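Phosphatidylglycerol lysyltransferase C-terminal domain-containing protein (Bacteroides thetaiotaomicron, PDB 2HQY) is of unknown function but binds coenzyme A and is probably an acyl- or aminoacyl-transferase. Local coordinates at residues A46-D50 with F51-K55; D163-Q166 with E167-L171. All blocks are in the same frame, centred on the assembly; numbering follows the deposited sequence. Where two conformers were deposited one is given.

Interaction 1 (A46-D50 with F51-K55); sequences AVIDD and FLVFK
Ala46 and Val53 form an antiparallel hydrogen-bonded pair: the N of Ala46 gives to the O of Val53 at 3.0 Å, and the N of Val53 returns a bond to the O of Ala46 at 2.8 Å. The same carbonyl oxygen of Ala46 lies 3.2 Å from CG2 of Val53, a methyl that sits between backbone N and carbonyl carbon (the other branch has chi1 -65°) and is thereby turned toward the neighbouring strand. Val47, paired with Leu52 without hydrogen bonds, contributes a CA-H...O contact from its CA to the O of Phe51 at 3.2 Å. Their side chains share the face packed against Phe18 of helix 12-19. Ile48 closes the ladder, its N giving to the O of Phe51 and its O accepting from the N of Phe51, a donor that stands 56° above the carbonyl plane. On the opposite face, shared by Ala46, Ile48, Phe51 and Val53, the side chains of Ile48 and Val53 cross at about a right angle, CG1 of Ile48 3.7 Å from CG2 of Val53. Asp49 turns its carboxylate away from 51-55 to a salt bridge with Lys79 of helix 73-87, while its backbone O comes within 3.2 Å of CD2 of Phe51, obliquely to the ring. Asp49 and Asp50 both have positive phi, and Asp50 leads directly into Phe51, whose ring also packs on Val76 and Pro67. With an alanine in place of Phe51, the backbone bonds could persist, but Val76 and Pro67 would probably lose their aromatic partner and a gap would open beside the turn. Four backbone bonds and two consecutive positive phi values identify strands 44-48 and 51-58 as a beta hairpin with a two-residue loop, Asp49-Asp50, closed by a type I' turn from Ile48 to Phe51.

Interaction 2 (D163-Q166 with E167-L171); sequences DRIQ and ECLDL
Between Gln166 and Asp170, one helical turn apart, a side-chain hydrogen bond runs from NE2 of Gln166 to OD1 of Asp170 (2.9 Å, 162° at the hydrogen). The donor direction keeps to the amide plane of Gln166, yet meets OD1 from above the carboxylate plane, 43° out of it. Gln166 attains this by bending at chi2 (61°), which carries its amide along the helix toward Asp170. Backbone bonds run beneath: the N of Asp170 gives to the O of Gln166 at 2.8 Å and the N of Leu169 to the O of Ile165 at 3.0 Å, whereas that from the N of Cys168 to the O of Arg164 is weak at 3.5 Å. A water bridges the O of Asp163, to which it gives at 2.7 Å, and the N of Glu167, from which it accepts at 2.9 Å. Apolar contact is modest and tentative: in one of the two conformers of Ile165, its CG2 meets CD1 of Leu169 at 4.0 Å on the side facing Leu198 of helix 185-199. Among the charged groups, Arg164 and Glu167 lie side by side and point the same way, but their polar ends bond elsewhere, NH2 of Arg164 to the O of Pro159 and OE2 of Glu167 to NE2 of His212. The chemistry implies that the Gln166 amide may partly offset the Asp170 charge; with NE of Arg164 4.6 Å from OE2 of Glu167, those opposite charges are not in contact and may still attract weakly.

In the fold
Interaction 1 and interaction 2 lie far apart in space, their centres 36 Å from each other and their nearest atoms about 23 Å apart, so neither touches the other. The hairpin of 46-55 belongs to the N-terminal part of the fold and is remote from the coenzyme A site. Interaction 2, on helix 165-179, is closer to it: the Asp170 side chain is about 10 Å from that of Trp175, a coenzyme A-binding residue further along the same helix, and the Leu169 side chain is about 12 Å from that of Glu190. Interaction 2 also lies at the contact with the second subunit, where Asp163 forms a salt bridge with Lys88 of that subunit.

Interaction 1 (A46-D50 with F51-K55)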
loop_
_atom_site.group_PDB
_atom_site.type_symbol
_atom_site.label_atom_id
_atom_site.label_comp_id
_atom_site.label_asym_id
_atom_site.label_seq_id
_atom_site.Cartn_x
_atom_site.Cartn_y
_atom_site.Cartn_z
ATOM N N ALA A 46 -1.528 15.321 -6.670
ATOM C CA ALA A 46 -2.112 16.626 -6.431
ATOM C C ALA A 46 -2.420 17.263 -7.768
ATOM O O ALA A 46 -1.789 16.955 -8.775
ATOM C CB ALA A 46 -1.170 17.498 -5.616
ATOM N N VAL A 47 -3.451 18.098 -7.783
ATOM C CA VAL A 47 -3.574 19.092 -8.839
ATOM C C VAL A 47 -2.906 20.397 -8.320
ATOM O O VAL A 47 -3.248 20.943 -7.251
ATOM C CB VAL A 47 -5.040 19.246 -9.312
ATOM C CG1 VAL A 47 -5.142 20.246 -10.482
ATOM C CG2 VAL A 47 -5.600 17.892 -9.713
ATOM N N ILE A 48 -1.907 20.873 -9.051
ATOM C CA ILE A 48 -1.352 22.184 -8.778
ATOM C C ILE A 48 -1.110 22.953 -10.070
ATOM O O ILE A 48 -0.521 22.421 -11.025
ATOM C CB ILE A 48 -0.050 22.113 -7.964
ATOM C CG1 ILE A 48 0.927 21.112 -8.583
ATOM C CG2 ILE A 48 -0.364 21.786 -6.488
ATOM C CD1 ILE A 48 2.361 21.288 -8.121
ATOM N N ASP A 49 -1.538 24.218 -10.090
ATOM C CA ASP A 49 -1.291 25.076 -11.250
ATOM C C ASP A 49 -1.905 24.496 -12.546
ATOM O O ASP A 49 -1.265 24.592 -13.597
ATOM C CB ASP A 49 0.234 25.241 -11.461
ATOM C CG ASP A 49 0.917 26.158 -10.408
ATOM O OD1 ASP A 49 0.235 26.683 -9.494
ATOM O OD2 ASP A 49 2.157 26.347 -10.509
ATOM N N ASP A 50 -3.099 23.889 -12.481
ATOM C CA ASP A 50 -3.731 23.211 -13.653
ATOM C C ASP A 50 -2.979 21.952 -14.213
ATOM O O ASP A 50 -3.253 21.473 -15.332
ATOM C CB ASP A 50 -4.003 24.201 -14.794
ATOM C CG ASP A 50 -5.103 25.236 -14.455
ATOM O OD1 ASP A 50 -6.161 24.839 -13.913
ATOM O OD2 ASP A 50 -4.923 26.440 -14.756
ATOM N N PHE A 51 -2.030 21.429 -13.451
ATOM C CA PHE A 51 -1.403 20.156 -13.821
ATOM C C PHE A 51 -1.743 19.079 -12.799
ATOM O O PHE A 51 -1.922 19.371 -11.610
ATOM C CB PHE A 51 0.109 20.277 -13.820
ATOM C CG PHE A 51 0.678 21.114 -14.924
ATOM C CD1 PHE A 51 1.148 20.515 -16.091
ATOM C CD2 PHE A 51 0.841 22.492 -14.747
ATOM C CE1 PHE A 51 1.759 21.279 -17.115
ATOM C CE2 PHE A 51 1.441 23.272 -15.739
ATOM C CZ PHE A 51 1.902 22.659 -16.935
ATOM N N LEU A 52 -1.753 17.836 -13.266
ATOM C CA LEU A 52 -1.881 16.665 -12.406
ATOM C C LEU A 52 -0.461 16.179 -12.139
ATOM O O LEU A 52 0.283 15.891 -13.090
ATOM C CB LEU A 52 -2.687 15.585 -13.122
ATOM C CG LEU A 52 -2.705 14.196 -12.479
ATOM C CD1 LEU A 52 -3.231 14.261 -11.057
ATOM C CD2 LEU A 52 -3.524 13.237 -13.355
ATOM N N VAL A 53 -0.087 16.072 -10.874
ATOM C CA VAL A 53 1.272 15.621 -10.506
ATOM C C VAL A 53 1.257 14.428 -9.545
ATOM O O VAL A 53 0.377 14.341 -8.711
ATOM C CB VAL A 53 2.079 16.814 -9.924
ATOM C CG1 VAL A 53 2.293 17.888 -11.016
ATOM C CG2 VAL A 53 1.335 17.452 -8.743
ATOM N N PHE A 54 2.207 13.502 -9.686
ATOM C CA PHE A 54 2.259 12.284 -8.853
ATOM C C PHE A 54 3.602 12.276 -8.134
ATOM O O PHE A 54 4.592 12.812 -8.658
ATOM C CB PHE A 54 2.105 11.016 -9.685
ATOM C CG PHE A 54 0.745 10.855 -10.315
ATOM C CD1 PHE A 54 -0.316 10.322 -9.584
ATOM C CD2 PHE A 54 0.520 11.269 -11.626
ATOM C CE1 PHE A 54 -1.607 10.168 -10.163
ATOM C CE2 PHE A 54 -0.768 11.126 -12.223
ATOM C CZ PHE A 54 -1.829 10.579 -11.485
ATOM N N LYS A 55 3.603 11.707 -6.924
ATOM C CA LYS A 55 4.794 11.601 -6.059
ATOM C C LYS A 55 4.836 10.148 -5.578
ATOM O O LYS A 55 3.793 9.620 -5.113
ATOM C CB LYS A 55 4.661 12.585 -4.904
ATOM C CG LYS A 55 5.724 12.542 -3.805
ATOM C CD LYS A 55 5.402 13.645 -2.801
ATOM C CE LYS A 55 6.485 13.828 -1.713
ATOM N NZ LYS A 55 6.083 14.949 -0.768
#

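Interaction 2 (D163-Q166 with E167-L171)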
loop_
_atom_site.group_PDB
_atom_site.type_symbol
_atom_site.label_atom_id
_atom_site.label_comp_id
_atom_site.label_asym_id
_atom_site.label_seq_id
_atom_site.Cartn_x
_atom_site.Cartn_y
_atom_site.Cartn_z
ATOM N N ASP A 163 -18.944 -12.463 -11.201
ATOM C CA ASP A 163 -18.972 -13.867 -10.784
ATOM C C ASP A 163 -17.758 -14.677 -11.234
ATOM O O ASP A 163 -17.530 -15.784 -10.735
ATOM C CB ASP A 163 -20.236 -14.577 -11.281
ATOM C CG ASP A 163 -20.442 -15.938 -10.601
ATOM O OD1 ASP A 163 -20.271 -16.048 -9.335
ATOM O OD2 ASP A 163 -20.757 -16.916 -11.330
ATOM N N ARG A 164 -16.988 -14.117 -12.173
ATOM C CA ARG A 164 -15.816 -14.788 -12.722
ATOM C C ARG A 164 -14.483 -14.262 -12.177
ATOM O O ARG A 164 -13.416 -14.735 -12.599
ATOM C CB ARG A 164 -15.834 -14.727 -14.256
ATOM C CG ARG A 164 -17.027 -15.462 -14.891
ATOM C CD ARG A 164 -16.896 -15.498 -16.421
ATOM N NE ARG A 164 -18.087 -16.086 -17.035
ATOM C CZ ARG A 164 -18.935 -15.424 -17.826
ATOM N NH1 ARG A 164 -19.979 -16.069 -18.328
ATOM N NH2 ARG A 164 -18.743 -14.141 -18.153
ATOM N N ILE A 165 -14.537 -13.323 -11.230
ATOM C CA ILE A 165 -13.318 -12.802 -10.603
ATOM C C ILE A 165 -12.591 -13.922 -9.866
ATOM O O ILE A 165 -11.348 -14.053 -9.968
ATOM C CB ILE A 165 -13.626 -11.630 -9.628
ATOM C CG1 ILE A 165 -14.378 -10.486 -10.344
ATOM C CG2 ILE A 165 -12.339 -11.133 -8.948
ATOM C CD1 ILE A 165 -13.497 -9.536 -11.193
ATOM N N GLN A 166 -13.360 -14.746 -9.139
ATOM C CA GLN A 166 -12.737 -15.827 -8.366
ATOM C C GLN A 166 -11.904 -16.804 -9.233
ATOM O O GLN A 166 -10.811 -17.270 -8.804
ATOM C CB GLN A 166 -13.749 -16.569 -7.481
ATOM C CG GLN A 166 -13.081 -17.535 -6.501
ATOM C CD GLN A 166 -12.145 -16.808 -5.538
ATOM O OE1 GLN A 166 -12.553 -15.858 -4.887
ATOM N NE2 GLN A 166 -10.889 -17.273 -5.437
ATOM N N GLU A 167 -12.389 -17.149 -10.424
ATOM C CA GLU A 167 -11.580 -18.095 -11.212
ATOM C C GLU A 167 -10.269 -17.452 -11.689
ATOM O O GLU A 167 -9.235 -18.136 -11.813
ATOM C CB GLU A 167 -12.362 -18.759 -12.346
ATOM C CG GLU A 167 -12.953 -17.848 -13.352
ATOM C CD GLU A 167 -13.627 -18.627 -14.480
ATOM O OE1 GLU A 167 -13.604 -19.871 -14.479
ATOM O OE2 GLU A 167 -14.194 -17.991 -15.363
ATOM N N CYS A 168 -10.290 -16.144 -11.926
ATOM C CA CYS A 168 -9.042 -15.423 -12.265
ATOM C C CYS A 168 -8.089 -15.483 -11.060
ATOM O O CYS A 168 -6.896 -15.734 -11.197
ATOM C CB CYS A 168 -9.328 -13.962 -12.619
ATOM S SG CYS A 168 -10.302 -13.822 -14.158
ATOM N N LEU A 169 -8.628 -15.244 -9.867
ATOM C CA LEU A 169 -7.785 -15.301 -8.657
ATOM C C LEU A 169 -7.219 -16.718 -8.475
ATOM O O LEU A 169 -6.062 -16.884 -8.052
ATOM C CB LEU A 169 -8.592 -14.879 -7.420
ATOM C CG LEU A 169 -8.916 -13.378 -7.367
ATOM C CD1 LEU A 169 -10.037 -13.055 -6.335
ATOM C CD2 LEU A 169 -7.659 -12.531 -7.080
ATOM N N ASP A 170 -8.033 -17.719 -8.803
ATOM C CA ASP A 170 -7.626 -19.143 -8.686
ATOM C C ASP A 170 -6.487 -19.445 -9.658
ATOM O O ASP A 170 -5.503 -20.077 -9.248
ATOM C CB ASP A 170 -8.827 -20.077 -8.931
ATOM C CG ASP A 170 -9.844 -20.061 -7.777
ATOM O OD1 ASP A 170 -9.573 -19.497 -6.705
ATOM O OD2 ASP A 170 -10.932 -20.634 -7.952
ATOM N N LEU A 171 -6.585 -18.955 -10.911
ATOM C CA LEU A 171 -5.517 -19.164 -11.893
ATOM C C LEU A 171 -4.238 -18.468 -11.427
ATOM O O LEU A 171 -3.134 -19.041 -11.515
ATOM C CB LEU A 171 -5.923 -18.668 -13.280
ATOM C CG LEU A 171 -4.873 -18.961 -14.355
ATOM C CD1 LEU A 171 -4.734 -20.459 -14.533
ATOM C CD2 LEU A 171 -5.249 -18.272 -15.652
HETATM O O HOH W 1 -15.322 -17.345 -10.450
#